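Local coordinates for low temperature requirement C protein (Listeria monocytogenes, PDB 1Y9I), which probably acts as a membrane-associated lipid phosphatase that dephosphorylates phosphatidylglycerophosphate, and binds calcium and magnesium ions in a helical tetramer, at residues H54-R59 against G148-A153; Q62-T67 against L103-V108. All blocks are in the same frame, centred on the assembly; numbering follows the deposited sequence.

Contact 1. Residues H54-R59 against G148-A153; sequences HVLRKR and GAIAAA
Val55 is the bump and the shallow dip between Ile150 and Ala153, one helical turn apart, is its hollow. The two methyls of the valine divide the work. CG1, set anti to its own backbone N (chi1 173°), lies 4.1 Å from Ile150 CG2 and equally far from the small Ala153 CB, while CG2 lies against the backbone of the alanine, 4.0 Å from its carbonyl carbon, Ala153 C. Because Ala153 ends at its beta carbon, the branched valine can straddle that methyl with both of its own. The closest approach of the two backbones is 6.8 Å, from Val55 CA to Ile150 CA. In this all-helical bundle the contact joins the C-terminal part of helix 45-56 to the middle of the long helix 143-160, whose early turns carry the magnesium ligands Asp144 and Asp145. A second bump works alongside the first. The far end of Leu56 reaches in from the flank, and its CD2 touches Ile150 CD1 at 3.7 Å, the two side chains crossing nearly at a right angle. Ile150 thus spends its two branch ends on different neighbours, CG2 on the valine and CD1 on the leucine. Tyr109 packs against both Val55 and Ala153, and Ile28 of helix 25-36 covers another part of Ile150.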
loop_
_atom_site.group_PDB
_atom_site.type_symbol
_atom_site.label_atom_id
_atom_site.label_comp_id
_atom_site.label_asym_id
_atom_site.label_seq_id
_atom_site.Cartn_x
_atom_site.Cartn_y
_atom_site.Cartn_z
ATOM N N HIS A 54 10.917 -19.555 -4.229
ATOM C CA HIS A 54 11.543 -18.465 -3.487
ATOM C C HIS A 54 10.523 -17.569 -2.795
ATOM O O HIS A 54 10.753 -17.107 -1.676
ATOM C CB HIS A 54 12.418 -17.613 -4.406
ATOM C CG HIS A 54 13.791 -18.169 -4.623
ATOM N ND1 HIS A 54 14.210 -18.665 -5.837
ATOM C CD2 HIS A 54 14.846 -18.290 -3.782
ATOM C CE1 HIS A 54 15.465 -19.067 -5.738
ATOM N NE2 HIS A 54 15.875 -18.851 -4.501
ATOM N N VAL A 55 9.401 -17.317 -3.460
ATOM C CA VAL A 55 8.358 -16.483 -2.876
ATOM C C VAL A 55 7.752 -17.169 -1.645
ATOM O O VAL A 55 7.556 -16.539 -0.601
ATOM C CB VAL A 55 7.244 -16.190 -3.915
ATOM C CG1 VAL A 55 6.073 -15.474 -3.254
ATOM C CG2 VAL A 55 7.805 -15.321 -5.041
ATOM N N LEU A 56 7.474 -18.463 -1.764
ATOM C CA LEU A 56 6.883 -19.208 -0.661
ATOM C C LEU A 56 7.796 -19.338 0.560
ATOM O O LEU A 56 7.337 -19.717 1.635
ATOM C CB LEU A 56 6.433 -20.591 -1.138
ATOM C CG LEU A 56 5.274 -20.578 -2.144
ATOM C CD1 LEU A 56 4.955 -21.994 -2.586
ATOM C CD2 LEU A 56 4.048 -19.936 -1.508
ATOM N N ARG A 57 9.076 -19.012 0.404
ATOM C CA ARG A 57 10.006 -19.084 1.529
ATOM C C ARG A 57 9.953 -17.802 2.356
ATOM O O ARG A 57 10.559 -17.719 3.422
ATOM C CB ARG A 57 11.445 -19.304 1.042
ATOM C CG ARG A 57 11.674 -20.620 0.317
ATOM C CD ARG A 57 13.158 -20.939 0.214
ATOM N NE ARG A 57 13.403 -22.118 -0.609
ATOM C CZ ARG A 57 13.580 -22.089 -1.925
ATOM N NH1 ARG A 57 13.549 -20.940 -2.582
ATOM N NH2 ARG A 57 13.780 -23.218 -2.587
ATOM N N LYS A 58 9.232 -16.803 1.856
ATOM C CA LYS A 58 9.109 -15.525 2.551
ATOM C C LYS A 58 8.092 -15.603 3.680
ATOM O O LYS A 58 6.947 -15.985 3.467
ATOM C CB LYS A 58 8.688 -14.425 1.570
ATOM C CG LYS A 58 9.728 -14.081 0.519
ATOM C CD LYS A 58 10.922 -13.376 1.132
ATOM C CE LYS A 58 11.888 -12.908 0.056
ATOM N NZ LYS A 58 12.992 -12.083 0.616
ATOM N N ARG A 59 8.519 -15.226 4.881
ATOM C CA ARG A 59 7.647 -15.245 6.043
ATOM C C ARG A 59 6.398 -14.392 5.799
ATOM O O ARG A 59 5.292 -14.779 6.166
ATOM C CB ARG A 59 8.404 -14.720 7.271
ATOM C CG ARG A 59 7.712 -15.000 8.596
ATOM C CD ARG A 59 8.461 -14.357 9.753
ATOM N NE ARG A 59 7.956 -14.805 11.048
ATOM C CZ ARG A 59 8.204 -16.002 11.574
ATOM N NH1 ARG A 59 8.958 -16.875 10.915
ATOM N NH2 ARG A 59 7.695 -16.330 12.755
ATOM N N GLY A 148 -2.887 -15.591 -7.325
ATOM C CA GLY A 148 -2.530 -14.587 -8.312
ATOM C C GLY A 148 -1.363 -13.739 -7.827
ATOM O O GLY A 148 -0.471 -13.388 -8.605
ATOM N N ALA A 149 -1.361 -13.415 -6.538
ATOM C CA ALA A 149 -0.299 -12.595 -5.956
ATOM C C ALA A 149 1.044 -13.323 -5.908
ATOM O O ALA A 149 2.094 -12.718 -6.134
ATOM C CB ALA A 149 -0.695 -12.144 -4.561
ATOM N N ILE A 150 1.018 -14.611 -5.591
ATOM C CA ILE A 150 2.258 -15.381 -5.550
ATOM C C ILE A 150 2.847 -15.412 -6.965
ATOM O O ILE A 150 4.055 -15.287 -7.144
ATOM C CB ILE A 150 2.014 -16.826 -5.054
ATOM C CG1 ILE A 150 1.695 -16.814 -3.555
ATOM C CG2 ILE A 150 3.260 -17.688 -5.296
ATOM C CD1 ILE A 150 1.151 -18.131 -3.014
ATOM N N ALA A 151 1.983 -15.567 -7.965
ATOM C CA ALA A 151 2.429 -15.592 -9.360
ATOM C C ALA A 151 3.058 -14.252 -9.752
ATOM O O ALA A 151 4.129 -14.208 -10.370
ATOM C CB ALA A 151 1.245 -15.908 -10.280
ATOM N N ALA A 152 2.387 -13.163 -9.394
ATOM C CA ALA A 152 2.873 -11.827 -9.707
ATOM C C ALA A 152 4.184 -11.531 -8.986
ATOM O O ALA A 152 5.084 -10.911 -9.550
ATOM C CB ALA A 152 1.820 -10.783 -9.332
ATOM N N ALA A 153 4.286 -11.956 -7.731
ATOM C CA ALA A 153 5.505 -11.732 -6.969
ATOM C C ALA A 153 6.644 -12.521 -7.610
ATOM O O ALA A 153 7.761 -12.009 -7.753
ATOM C CB ALA A 153 5.311 -12.165 -5.514
#

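Contact 2. Residues Q62-T67 against L103-V108; sequences QNAVLT and LSIVNV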
loop_
_atom_site.group_PDB
_atom_site.type_symbol
_atom_site.label_atom_id
_atom_site.label_comp_id
_atom_site.label_asym_id
_atom_site.label_seq_id
_atom_site.Cartn_x
_atom_site.Cartn_y
_atom_site.Cartn_z
ATOM N N GLN A 62 4.006 -16.394 3.828
ATOM C CA GLN A 62 3.437 -17.484 4.607
ATOM C C GLN A 62 2.324 -17.004 5.537
ATOM O O GLN A 62 1.282 -17.658 5.661
ATOM C CB GLN A 62 4.550 -18.167 5.389
ATOM C CG GLN A 62 5.573 -18.831 4.482
ATOM C CD GLN A 62 6.896 -19.051 5.172
ATOM O OE1 GLN A 62 6.995 -18.921 6.387
ATOM N NE2 GLN A 62 7.926 -19.392 4.396
ATOM N N ASN A 63 2.535 -15.859 6.174
ATOM C CA ASN A 63 1.534 -15.303 7.076
ATOM C C ASN A 63 0.233 -15.011 6.344
ATOM O O ASN A 63 -0.851 -15.281 6.860
ATOM C CB ASN A 63 2.056 -14.019 7.740
ATOM C CG ASN A 63 3.122 -14.298 8.790
ATOM O OD1 ASN A 63 3.088 -15.329 9.455
ATOM N ND2 ASN A 63 4.057 -13.366 8.959
ATOM N N ALA A 64 0.347 -14.460 5.137
ATOM C CA ALA A 64 -0.827 -14.130 4.340
ATOM C C ALA A 64 -1.536 -15.390 3.850
ATOM O O ALA A 64 -2.762 -15.448 3.849
ATOM C CB ALA A 64 -0.431 -13.249 3.155
ATOM N N VAL A 65 -0.766 -16.394 3.437
ATOM C CA VAL A 65 -1.348 -17.648 2.962
ATOM C C VAL A 65 -2.203 -18.296 4.062
ATOM O O VAL A 65 -3.343 -18.694 3.822
ATOM C CB VAL A 65 -0.250 -18.645 2.509
ATOM C CG1 VAL A 65 -0.861 -20.027 2.282
ATOM C CG2 VAL A 65 0.414 -18.155 1.217
ATOM N N LEU A 66 -1.657 -18.390 5.268
ATOM C CA LEU A 66 -2.384 -18.995 6.381
ATOM C C LEU A 66 -3.615 -18.205 6.781
ATOM O O LEU A 66 -4.693 -18.770 6.975
ATOM C CB LEU A 66 -1.474 -19.151 7.609
ATOM C CG LEU A 66 -0.758 -20.498 7.741
ATOM C CD1 LEU A 66 0.079 -20.751 6.509
ATOM C CD2 LEU A 66 0.112 -20.508 8.993
ATOM N N THR A 67 -3.465 -16.892 6.901
ATOM C CA THR A 67 -4.590 -16.070 7.303
ATOM C C THR A 67 -5.729 -16.136 6.287
ATOM O O THR A 67 -6.882 -16.332 6.653
ATOM C CB THR A 67 -4.143 -14.605 7.520
ATOM O OG1 THR A 67 -3.057 -14.579 8.455
ATOM C CG2 THR A 67 -5.284 -13.766 8.071
ATOM N N LEU A 103 -2.095 -8.206 -1.671
ATOM C CA LEU A 103 -1.140 -7.195 -2.113
ATOM C C LEU A 103 0.126 -7.276 -1.261
ATOM O O LEU A 103 1.211 -6.924 -1.721
ATOM C CB LEU A 103 -1.741 -5.792 -2.021
ATOM C CG LEU A 103 -0.877 -4.700 -2.665
ATOM C CD1 LEU A 103 -0.922 -4.867 -4.178
ATOM C CD2 LEU A 103 -1.380 -3.316 -2.272
ATOM N N SER A 104 -0.007 -7.746 -0.023
ATOM C CA SER A 104 1.151 -7.862 0.861
ATOM C C SER A 104 2.111 -8.932 0.330
ATOM O O SER A 104 3.315 -8.895 0.601
ATOM C CB SER A 104 0.709 -8.209 2.290
ATOM O OG SER A 104 0.280 -9.556 2.396
ATOM N N ILE A 105 1.569 -9.887 -0.423
ATOM C CA ILE A 105 2.385 -10.943 -1.013
ATOM C C ILE A 105 3.118 -10.323 -2.196
ATOM O O ILE A 105 4.318 -10.505 -2.365
ATOM C CB ILE A 105 1.510 -12.114 -1.512
ATOM C CG1 ILE A 105 0.898 -12.845 -0.311
ATOM C CG2 ILE A 105 2.340 -13.066 -2.369
ATOM C CD1 ILE A 105 -0.083 -13.955 -0.707
ATOM N N VAL A 106 2.389 -9.570 -3.008
ATOM C CA VAL A 106 3.001 -8.914 -4.162
ATOM C C VAL A 106 4.139 -7.992 -3.728
ATOM O O VAL A 106 5.222 -7.977 -4.332
ATOM C CB VAL A 106 1.971 -8.054 -4.923
ATOM C CG1 VAL A 106 2.651 -7.328 -6.084
ATOM C CG2 VAL A 106 0.840 -8.924 -5.433
ATOM N N ASN A 107 3.884 -7.214 -2.682
ATOM C CA ASN A 107 4.865 -6.258 -2.187
ATOM C C ASN A 107 6.223 -6.806 -1.798
ATOM O O ASN A 107 7.196 -6.053 -1.763
ATOM C CB ASN A 107 4.277 -5.474 -1.015
ATOM C CG ASN A 107 3.655 -4.174 -1.462
ATOM O OD1 ASN A 107 2.630 -3.740 -0.929
ATOM N ND2 ASN A 107 4.278 -3.537 -2.449
ATOM N N VAL A 108 6.301 -8.100 -1.502
ATOM C CA VAL A 108 7.581 -8.686 -1.124
ATOM C C VAL A 108 8.623 -8.467 -2.218
ATOM O O VAL A 108 9.827 -8.462 -1.949
ATOM C CB VAL A 108 7.447 -10.196 -0.827
ATOM C CG1 VAL A 108 8.789 -10.766 -0.428
ATOM C CG2 VAL A 108 6.450 -10.409 0.300
#
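Ala64 presses its single methyl into the side of Ile105, and the tight part of the contact is centred there. CB of Ala64 lies 3.7 Å from Ile105 CG1 and 3.9 Å from Ile105 CD1, so it rests along the outer half of the isoleucine chain. That chain is extended beyond CG1 (chi2 175°), which lays CD1 across the methyl instead of folding it back. Ser104 OG completes the close setting of the same methyl, 3.8 Å from Ala64 CB. The hydroxyl stands between its backbone N and carbonyl carbon (chi1 73°), where it bonds back to Leu101 O and so brings its polar end to its own helix. Consistent with so small a residue on one side, Ala64 CA and Ile105 CA are 7.0 Å apart. The packing slackens toward Val65, whose CG2 stays 4.6 Å from Ile105 CD1.

In the bundle, this is where helix 59-76 leans on helix 97-106, the helix that supplies Asp98 to the metal site, and only 110 Å² is buried between the two segments. Further from the centre the character changes. Thr67 OG1 donates to Asn63 O over 2.8 Å, tilted 29° from the carbonyl plane. The backbone N of Thr67 reaches the same oxygen from the opposite face; two bonds therefore grip that carbonyl. Thr67 OG1 is also hydrogen-bonded to Tyr95 OH of the third subunit. On segment 103-108, Leu103, Asn107 and Val108 make no contact with 62-67 and remain partly exposed in the tetramer, although Leu103 meets Phe114 of the fourth subunit and Asn107 meets its counterpart of the second.

How the contacts relate
The centres of contacts 1 and 2 lie about 8 Å apart, and the chain turns from helix 45-56 directly into helix 59-76 between them. Gln62 NE2 spans that turn with a probable hydrogen bond to Leu56 O at 2.8 Å. Ala149 CB packs on Val106 CG2 at 3.7 Å and Ile105 touches Ile150, which joins the buried apolar parts of the two contacts. Separately, Lys58 CG packs on Val108 CG1 at 3.6 Å. Neither contact reaches the metal ions: the side chain of Ile105 is about 11 Å from the magnesium ion and about 14 Å from the calcium ion, that of Ile150 about 13 Å from magnesium. Each contact nevertheless uses one of the two ligand-bearing helices.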